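Local coordinates for protein peruvianin-I (Thevetia peruviana, PDB 6ORM) that acts as a cysteine peptidase of the latex, a proteolytic germin-like protein built on the cupin fold, at residues Asn90-Ile104 against Asn144-Gly158. Sequence-based numbering, arbitrary orientation.
With NAG (2-acetamido-2-deoxy-beta-D-glucopyranose), chain E.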
ATOM      1  N   ASN A  90       0.205  16.559  11.084  1.00 34.51           N
ATOM      2  CA  ASN A  90       1.169  15.526  10.726  1.00 35.17           C
ATOM      3  C   ASN A  90       0.800  15.034   9.334  1.00 34.63           C
ATOM      4  O   ASN A  90      -0.073  14.163   9.194  1.00 34.60           O
ATOM      5  CB  ASN A  90       1.156  14.375  11.736  1.00 36.42           C
ATOM      6  CG  ASN A  90       1.549  14.825  13.129  1.00 37.84           C
ATOM      7  OD1 ASN A  90       0.727  14.830  14.046  1.00 38.78           O
ATOM      8  ND2 ASN A  90       2.810  15.209  13.296  1.00 38.20           N
ATOM      9  N   PRO A  91       1.419  15.564   8.278  1.00 35.31           N
ATOM     10  CA  PRO A  91       0.880  15.353   6.923  1.00 35.67           C
ATOM     11  C   PRO A  91       0.766  13.900   6.482  1.00 36.06           C
ATOM     12  O   PRO A  91      -0.136  13.583   5.697  1.00 37.27           O
ATOM     13  CB  PRO A  91       1.865  16.130   6.037  1.00 36.27           C
ATOM     14  CG  PRO A  91       2.440  17.170   6.941  1.00 36.69           C
ATOM     15  CD  PRO A  91       2.536  16.524   8.289  1.00 35.74           C
ATOM     16  N   ARG A  92       1.636  13.000   6.944  1.00 36.12           N
ATOM     17  CA  ARG A  92       1.713  11.673   6.340  1.00 35.84           C
ATOM     18  C   ARG A  92       1.498  10.537   7.337  1.00 36.24           C
ATOM     19  O   ARG A  92       1.941   9.412   7.080  1.00 36.62           O
ATOM     20  CB  ARG A  92       3.055  11.501   5.624  1.00 35.00           C
ATOM     21  CG  ARG A  92       3.282  12.514   4.509  1.00 35.02           C
ATOM     22  CD  ARG A  92       4.624  12.322   3.811  1.00 35.75           C
ATOM     23  NE  ARG A  92       5.753  12.480   4.725  1.00 35.65           N
ATOM     24  CZ  ARG A  92       6.356  13.638   4.980  1.00 36.07           C
ATOM     25  NH1 ARG A  92       5.940  14.753   4.394  1.00 36.10           N
ATOM     26  NH2 ARG A  92       7.376  13.681   5.827  1.00 36.21           N
ATOM     27  N   ALA A  93       0.822  10.785   8.457  1.00 35.60           N
ATOM     28  CA  ALA A  93       0.576   9.696   9.396  1.00 34.63           C
ATOM     29  C   ALA A  93      -0.564  10.050  10.337  1.00 34.09           C
ATOM     30  O   ALA A  93      -0.815  11.225  10.621  1.00 33.83           O
ATOM     31  CB  ALA A  93       1.833   9.362  10.208  1.00 34.30           C
ATOM     32  N   SER A  94      -1.250   9.013  10.813  1.00 34.06           N
ATOM     33  CA  SER A  94      -2.082   9.133  11.999  1.00 34.19           C
ATOM     34  C   SER A  94      -1.200   9.400  13.214  1.00 34.84           C
ATOM     35  O   SER A  94      -0.007   9.085  13.227  1.00 34.51           O
ATOM     36  CB  SER A  94      -2.894   7.856  12.228  1.00 34.34           C
ATOM     37  OG  SER A  94      -3.649   7.498  11.086  1.00 35.15           O
ATOM     38  N   SER A  95      -1.801   9.977  14.252  1.00 34.71           N
ATOM     39  CA  SER A  95      -1.106  10.205  15.513  1.00 35.51           C
ATOM     40  C   SER A  95      -1.969   9.690  16.652  1.00 36.31           C
ATOM     41  O   SER A  95      -3.105  10.142  16.827  1.00 37.14           O
ATOM     42  CB  SER A  95      -0.784  11.688  15.710  1.00 36.36           C
ATOM     43  OG  SER A  95      -0.075  11.887  16.921  1.00 37.25           O
ATOM     44  N   LEU A  96      -1.426   8.753  17.424  1.00 35.79           N
ATOM     45  CA  LEU A  96      -2.075   8.224  18.617  1.00 36.26           C
ATOM     46  C   LEU A  96      -1.364   8.821  19.827  1.00 36.58           C
ATOM     47  O   LEU A  96      -0.210   8.481  20.110  1.00 36.52           O
ATOM     48  CB  LEU A  96      -2.028   6.697  18.627  1.00 36.25           C
ATOM     49  CG  LEU A  96      -2.742   5.955  19.760  1.00 37.31           C
ATOM     50  CD1 LEU A  96      -4.181   6.432  19.910  1.00 37.11           C
ATOM     51  CD2 LEU A  96      -2.701   4.456  19.507  1.00 37.51           C
ATOM     52  N   VAL A  97      -2.053   9.713  20.528  1.00 36.93           N
ATOM     53  CA  VAL A  97      -1.476  10.457  21.642  1.00 37.50           C
ATOM     54  C   VAL A  97      -1.759   9.713  22.940  1.00 37.68           C
ATOM     55  O   VAL A  97      -2.894   9.290  23.184  1.00 37.86           O
ATOM     56  CB  VAL A  97      -2.048  11.884  21.699  1.00 37.96           C
ATOM     57  CG1 VAL A  97      -1.624  12.580  22.984  1.00 39.11           C
ATOM     58  CG2 VAL A  97      -1.610  12.682  20.486  1.00 37.46           C
ATOM     59  N   MET A  98      -0.728   9.533  23.766  1.00 38.25           N
ATOM     60  CA  MET A  98      -0.906   9.047  25.129  1.00 39.79           C
ATOM     61  C   MET A  98      -0.413  10.102  26.106  1.00 39.83           C
ATOM     62  O   MET A  98       0.774  10.449  26.102  1.00 38.75           O
ATOM     63  CB  MET A  98      -0.171   7.730  25.384  1.00 40.84           C
ATOM     64  CG  MET A  98      -0.397   7.241  26.816  1.00 42.97           C
ATOM     65  SD  MET A  98       0.151   5.563  27.176  1.00 44.86           S
ATOM     66  CE  MET A  98       1.926   5.742  27.005  1.00 44.52           C
ATOM     67  N   ALA A  99      -1.316  10.593  26.951  1.00 40.03           N
ATOM     68  CA  ALA A  99      -0.943  11.497  28.027  1.00 40.40           C
ATOM     69  C   ALA A  99      -0.340  10.703  29.179  1.00 42.24           C
ATOM     70  O   ALA A  99      -0.852   9.648  29.558  1.00 42.94           O
ATOM     71  CB  ALA A  99      -2.161  12.284  28.513  1.00 40.40           C
ATOM     72  N   THR A 100       0.773  11.204  29.718  1.00 41.43           N
ATOM     73  CA  THR A 100       1.455  10.543  30.826  1.00 43.50           C
ATOM     74  C   THR A 100       1.684  11.426  32.046  1.00 45.67           C
ATOM     75  O   THR A 100       1.898  10.882  33.136  1.00 46.95           O
ATOM     76  CB  THR A 100       2.809   9.979  30.365  1.00 43.07           C
ATOM     77  OG1 THR A 100       3.625  11.041  29.859  1.00 42.51           O
ATOM     78  CG2 THR A 100       2.607   8.935  29.271  1.00 41.99           C
ATOM     79  N   GLU A 101       1.649  12.749  31.911  1.00 45.58           N
ATOM     80  CA  GLU A 101       1.855  13.642  33.043  1.00 48.99           C
ATOM     81  C   GLU A 101       1.036  14.905  32.824  1.00 47.43           C
ATOM     82  O   GLU A 101       0.963  15.414  31.704  1.00 46.65           O
ATOM     83  CB  GLU A 101       3.340  13.982  33.216  1.00 52.11           C
ATOM     84  CG  GLU A 101       3.618  15.229  34.040  1.00 56.22           C
ATOM     85  CD  GLU A 101       5.038  15.737  33.859  1.00 58.19           C
ATOM     86  OE1 GLU A 101       5.268  16.551  32.932  1.00 57.23           O
ATOM     87  OE2 GLU A 101       5.920  15.318  34.641  1.00 60.15           O
ATOM     88  N   GLY A 102       0.417  15.401  33.893  1.00 48.87           N
ATOM     89  CA  GLY A 102      -0.363  16.616  33.783  1.00 48.12           C
ATOM     90  C   GLY A 102      -1.689  16.366  33.084  1.00 46.52           C
ATOM     91  O   GLY A 102      -2.185  15.239  32.995  1.00 46.44           O
ATOM     92  N   GLU A 103      -2.269  17.451  32.575  1.00 46.73           N
ATOM     93  CA  GLU A 103      -3.570  17.409  31.924  1.00 46.22           C
ATOM     94  C   GLU A 103      -3.582  18.348  30.730  1.00 44.93           C
ATOM     95  O   GLU A 103      -3.080  19.473  30.808  1.00 45.24           O
ATOM     96  CB  GLU A 103      -4.710  17.793  32.873  1.00 48.01           C
ATOM     97  CG  GLU A 103      -4.902  16.851  34.034  1.00 49.53           C
ATOM     98  CD  GLU A 103      -6.117  17.214  34.858  1.00 51.74           C
ATOM     99  OE1 GLU A 103      -6.912  18.062  34.400  1.00 51.61           O
ATOM    100  OE2 GLU A 103      -6.270  16.653  35.962  1.00 53.77           O
ATOM    101  N   ILE A 104      -4.162  17.880  29.626  1.00 44.97           N
ATOM    102  CA  ILE A 104      -4.133  18.609  28.367  1.00 43.55           C
ATOM    103  C   ILE A 104      -5.521  18.634  27.747  1.00 43.85           C
ATOM    104  O   ILE A 104      -6.342  17.737  27.967  1.00 43.38           O
ATOM    105  CB  ILE A 104      -3.130  17.994  27.368  1.00 41.40           C
ATOM    106  CG1 ILE A 104      -3.419  16.503  27.177  1.00 40.77           C
ATOM    107  CG2 ILE A 104      -1.708  18.215  27.827  1.00 41.11           C
ATOM    108  CD1 ILE A 104      -2.486  15.809  26.210  1.00 39.67           C
ATOM    109  N   ASN A 144       4.196  20.794  34.274  1.00 49.52           N
ATOM    110  CA  ASN A 144       4.394  20.366  32.900  1.00 50.50           C
ATOM    111  C   ASN A 144       3.401  19.278  32.520  1.00 45.27           C
ATOM    112  O   ASN A 144       3.026  18.435  33.339  1.00 45.14           O
ATOM    113  CB  ASN A 144       5.805  19.816  32.690  1.00 58.25           C
ATOM    114  CG  ASN A 144       6.883  20.870  32.809  1.00 68.45           C
ATOM    115  OD1 ASN A 144       6.624  22.072  32.766  1.00 69.33           O
ATOM    116  ND2 ASN A 144       8.119  20.403  32.964  1.00 77.67           N
ATOM    117  N   ALA A 145       3.000  19.288  31.256  1.00 51.48           N
ATOM    118  CA  ALA A 145       2.233  18.205  30.660  1.00 47.19           C
ATOM    119  C   ALA A 145       3.143  17.430  29.717  1.00 43.89           C
ATOM    120  O   ALA A 145       3.881  18.032  28.930  1.00 43.34           O
ATOM    121  CB  ALA A 145       1.013  18.742  29.913  1.00 45.94           C
ATOM    122  N   THR A 146       3.101  16.105  29.804  1.00 44.36           N
ATOM    123  CA  THR A 146       3.871  15.238  28.922  1.00 43.49           C
ATOM    124  C   THR A 146       2.931  14.275  28.214  1.00 42.53           C
ATOM    125  O   THR A 146       2.058  13.675  28.849  1.00 41.90           O
ATOM    126  CB  THR A 146       4.936  14.456  29.699  1.00 44.32           C
ATOM    127  OG1 THR A 146       5.814  15.370  30.367  1.00 45.69           O
ATOM    128  CG2 THR A 146       5.752  13.574  28.758  1.00 43.75           C
ATOM    129  N   PHE A 147       3.100  14.144  26.900  1.00 42.40           N
ATOM    130  CA  PHE A 147       2.392  13.123  26.146  1.00 41.64           C
ATOM    131  C   PHE A 147       3.287  12.602  25.033  1.00 40.22           C
ATOM    132  O   PHE A 147       4.202  13.289  24.573  1.00 39.96           O
ATOM    133  CB  PHE A 147       1.057  13.636  25.580  1.00 42.04           C
ATOM    134  CG  PHE A 147       1.179  14.826  24.668  1.00 42.53           C
ATOM    135  CD1 PHE A 147       1.236  16.109  25.185  1.00 43.26           C
ATOM    136  CD2 PHE A 147       1.195  14.662  23.291  1.00 42.05           C
ATOM    137  CE1 PHE A 147       1.329  17.203  24.348  1.00 43.44           C
ATOM    138  CE2 PHE A 147       1.286  15.754  22.449  1.00 42.15           C
ATOM    139  CZ  PHE A 147       1.348  17.028  22.979  1.00 42.73           C
ATOM    140  N   TYR A 148       3.016  11.368  24.619  1.00 39.97           N
ATOM    141  CA  TYR A 148       3.752  10.704  23.555  1.00 38.90           C
ATOM    142  C   TYR A 148       2.828  10.487  22.369  1.00 38.58           C
ATOM    143  O   TYR A 148       1.698  10.017  22.534  1.00 39.49           O
ATOM    144  CB  TYR A 148       4.321   9.369  24.037  1.00 38.91           C
ATOM    145  CG  TYR A 148       5.362   9.528  25.114  1.00 39.45           C
ATOM    146  CD1 TYR A 148       4.995   9.746  26.433  1.00 40.17           C
ATOM    147  CD2 TYR A 148       6.715   9.481  24.808  1.00 39.42           C
ATOM    148  CE1 TYR A 148       5.945   9.903  27.420  1.00 41.11           C
ATOM    149  CE2 TYR A 148       7.673   9.634  25.787  1.00 39.99           C
ATOM    150  CZ  TYR A 148       7.282   9.845  27.091  1.00 41.01           C
ATOM    151  OH  TYR A 148       8.231  10.001  28.073  1.00 42.09           O
ATOM    152  N   ALA A 149       3.306  10.839  21.182  1.00 36.65           N
ATOM    153  CA  ALA A 149       2.573  10.626  19.944  1.00 36.18           C
ATOM    154  C   ALA A 149       3.188   9.446  19.201  1.00 35.94           C
ATOM    155  O   ALA A 149       4.367   9.487  18.835  1.00 36.05           O
ATOM    156  CB  ALA A 149       2.594  11.883  19.075  1.00 35.72           C
ATOM    157  N   SER A 150       2.398   8.392  19.004  1.00 36.20           N
ATOM    158  CA  SER A 150       2.784   7.281  18.143  1.00 36.51           C
ATOM    159  C   SER A 150       2.201   7.521  16.757  1.00 35.87           C
ATOM    160  O   SER A 150       0.999   7.771  16.624  1.00 35.55           O
ATOM    161  CB  SER A 150       2.288   5.951  18.712  1.00 37.77           C
ATOM    162  OG  SER A 150       2.913   5.650  19.949  1.00 39.02           O
ATOM    163  N   LEU A 151       3.052   7.470  15.734  1.00 35.62           N
ATOM    164  CA  LEU A 151       2.636   7.752  14.366  1.00 35.62           C
ATOM    165  C   LEU A 151       3.050   6.613  13.444  1.00 35.89           C
ATOM    166  O   LEU A 151       4.137   6.045  13.592  1.00 36.65           O
ATOM    167  CB  LEU A 151       3.230   9.081  13.875  1.00 35.49           C
ATOM    168  CG  LEU A 151       2.898  10.303  14.738  1.00 35.85           C
ATOM    169  CD1 LEU A 151       4.086  10.702  15.609  1.00 36.35           C
ATOM    170  CD2 LEU A 151       2.429  11.474  13.883  1.00 35.49           C
ATOM    171  N   ASN A 152       2.179   6.287  12.488  1.00 35.61           N
ATOM    172  CA  ASN A 152       2.421   5.167  11.576  1.00 36.09           C
ATOM    173  C   ASN A 152       3.180   5.627  10.327  1.00 36.42           C
ATOM    174  O   ASN A 152       2.748   5.456   9.188  1.00 37.64           O
ATOM    175  CB  ASN A 152       1.108   4.479  11.217  1.00 36.06           C
ATOM    176  CG  ASN A 152       0.121   5.408  10.536  1.00 36.09           C
ATOM    177  OD1 ASN A 152       0.080   6.609  10.811  1.00 36.34           O
ATOM    178  ND2 ASN A 152      -0.685   4.851   9.637  1.00 35.82           N
ATOM    179  N   SER A 153       4.339   6.229  10.574  1.00 36.46           N
ATOM    180  CA  SER A 153       5.305   6.514   9.522  1.00 36.28           C
ATOM    181  C   SER A 153       6.664   6.687  10.175  1.00 36.57           C
ATOM    182  O   SER A 153       6.760   7.144  11.315  1.00 35.78           O
ATOM    183  CB  SER A 153       4.933   7.765   8.718  1.00 36.10           C
ATOM    184  OG  SER A 153       5.934   8.066   7.759  1.00 37.16           O
ATOM    185  N   GLN A 154       7.715   6.319   9.442  1.00 37.07           N
ATOM    186  CA  GLN A 154       9.063   6.594   9.924  1.00 37.34           C
ATOM    187  C   GLN A 154       9.409   8.075   9.865  1.00 37.52           C
ATOM    188  O   GLN A 154      10.400   8.486  10.476  1.00 38.53           O
ATOM    189  CB  GLN A 154      10.090   5.795   9.123  1.00 37.37           C
ATOM    190  CG  GLN A 154      10.330   6.333   7.730  1.00 36.89           C
ATOM    191  CD  GLN A 154      11.382   5.547   6.980  1.00 37.55           C
ATOM    192  OE1 GLN A 154      11.250   4.338   6.783  1.00 37.50           O
ATOM    193  NE2 GLN A 154      12.436   6.231   6.557  1.00 37.79           N
ATOM    194  N   ASN A 155       8.625   8.877   9.154  1.00 35.41           N
ATOM    195  CA  ASN A 155       8.879  10.304   9.007  1.00 36.34           C
ATOM    196  C   ASN A 155       7.559  11.001   8.702  1.00 35.80           C
ATOM    197  O   ASN A 155       7.328  11.433   7.566  1.00 36.27           O
ATOM    198  CB  ASN A 155       9.908  10.562   7.902  1.00 38.37           C
ATOM    199  CG  ASN A 155      10.352  12.013   7.844  1.00 39.89           C
ATOM    200  OD1 ASN A 155      10.330  12.721   8.850  1.00 40.63           O
ATOM    201  ND2 ASN A 155      10.752  12.464   6.661  1.00 40.48           N
ATOM    202  N   PRO A 156       6.676  11.131   9.696  1.00 36.59           N
ATOM    203  CA  PRO A 156       5.333  11.672   9.427  1.00 36.19           C
ATOM    204  C   PRO A 156       5.346  13.101   8.922  1.00 37.35           C
ATOM    205  O   PRO A 156       4.417  13.506   8.212  1.00 37.88           O
ATOM    206  CB  PRO A 156       4.629  11.571  10.789  1.00 35.53           C
ATOM    207  CG  PRO A 156       5.504  10.688  11.640  1.00 35.93           C
ATOM    208  CD  PRO A 156       6.890  10.847  11.125  1.00 36.08           C
ATOM    209  N   GLY A 157       6.361  13.881   9.276  1.00 37.21           N
ATOM    210  CA  GLY A 157       6.356  15.301   8.993  1.00 37.65           C
ATOM    211  C   GLY A 157       5.540  16.076  10.009  1.00 37.01           C
ATOM    212  O   GLY A 157       4.642  15.526  10.648  1.00 35.66           O
ATOM    213  N   GLY A 158       5.862  17.356  10.170  1.00 38.11           N
ATOM    214  CA  GLY A 158       5.159  18.218  11.097  1.00 37.69           C
ATOM    215  C   GLY A 158       5.119  19.630  10.556  1.00 37.67           C
ATOM    216  O   GLY A 158       6.132  20.134  10.062  1.00 39.24           O
TER
HETATM  217  C1  NAG E   1       9.316  21.190  33.095  1.00 60.10           C
HETATM  218  C2  NAG E   1       9.748  21.302  34.553  1.00 64.86           C
HETATM  219  C3  NAG E   1      11.077  22.054  34.657  1.00 68.11           C
HETATM  220  C4  NAG E   1      12.126  21.391  33.772  1.00 68.24           C
HETATM  221  C5  NAG E   1      11.599  21.261  32.341  1.00 65.00           C
HETATM  222  C6  NAG E   1      12.512  20.455  31.446  1.00 63.99           C
HETATM  223  C7  NAG E   1       8.106  21.294  36.369  1.00 67.81           C
HETATM  224  C8  NAG E   1       7.067  22.077  37.112  1.00 69.30           C
HETATM  225  N2  NAG E   1       8.720  21.931  35.367  1.00 66.39           N
HETATM  226  O3  NAG E   1      11.533  22.087  36.008  1.00 71.64           O
HETATM  227  O4  NAG E   1      13.318  22.174  33.777  1.00 70.85           O
HETATM  228  O5  NAG E   1      10.343  20.565  32.341  1.00 62.84           O
HETATM  229  O6  NAG E   1      12.502  19.082  31.813  1.00 62.66           O
HETATM  230  O7  NAG E   1       8.380  20.134  36.663  1.00 68.07           O
HETATM  231  O   HOH W   1       6.158   9.806   5.260  1.00 37.35           O
HETATM  232  O   HOH W   2      -3.003   6.584   8.638  1.00 38.29           O
HETATM  233  O   HOH W   3       8.260  17.586  33.022  1.00 56.60           O
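L96 and M98 pair with S150 and Y148 through four nearly straight backbone hydrogen bonds, two per pair. A99 still faces F147, but beyond it the register slips by one. T100 N and E101 N both donate to T146 O, from 2.9 and 3.2 Å, and T146 N returns a bond to E101 O. This is a classic beta bulge. It lets E101 turn to the same side as T146, where T146 OG1 donates to E101 OE1 at 2.9 Å, meeting the carboxylate from above its plane. Water 3 links E101 OE1 to N144 ND2, the nitrogen that carries the N-linked glycan.

The two strands, 95-101 and 145-151, are antiparallel neighbours in the larger sheet of the cupin beta-barrel. On one face, with F147 CG between its backbone N and carbonyl carbon (chi1 59°), V97 CG1, 3.5 Å from F147 CD2, and I104 CD1, near F147 CD1, approach the ring obliquely from the same side. L151 CD2 packs 3.5 Å from N90 CG, and A93 CB 3.6 Å from P156 CB. On the other face, S150 OG bonds to S150 of a second subunit, M98 packs on Y148 of that subunit, and Y148 on its M98.

Beyond the strands, loop polar groups join the segments. N90 ND2 donates to G157 O at 3.2 Å. R92 N bonds to P156 O, and R92 NH2 donates to N155 O at 2.8 Å. R92 NH1 forms a salt bridge with D9 of a third subunit. A leucine here would probably leave N155 O without this donor and D9 without that salt bridge.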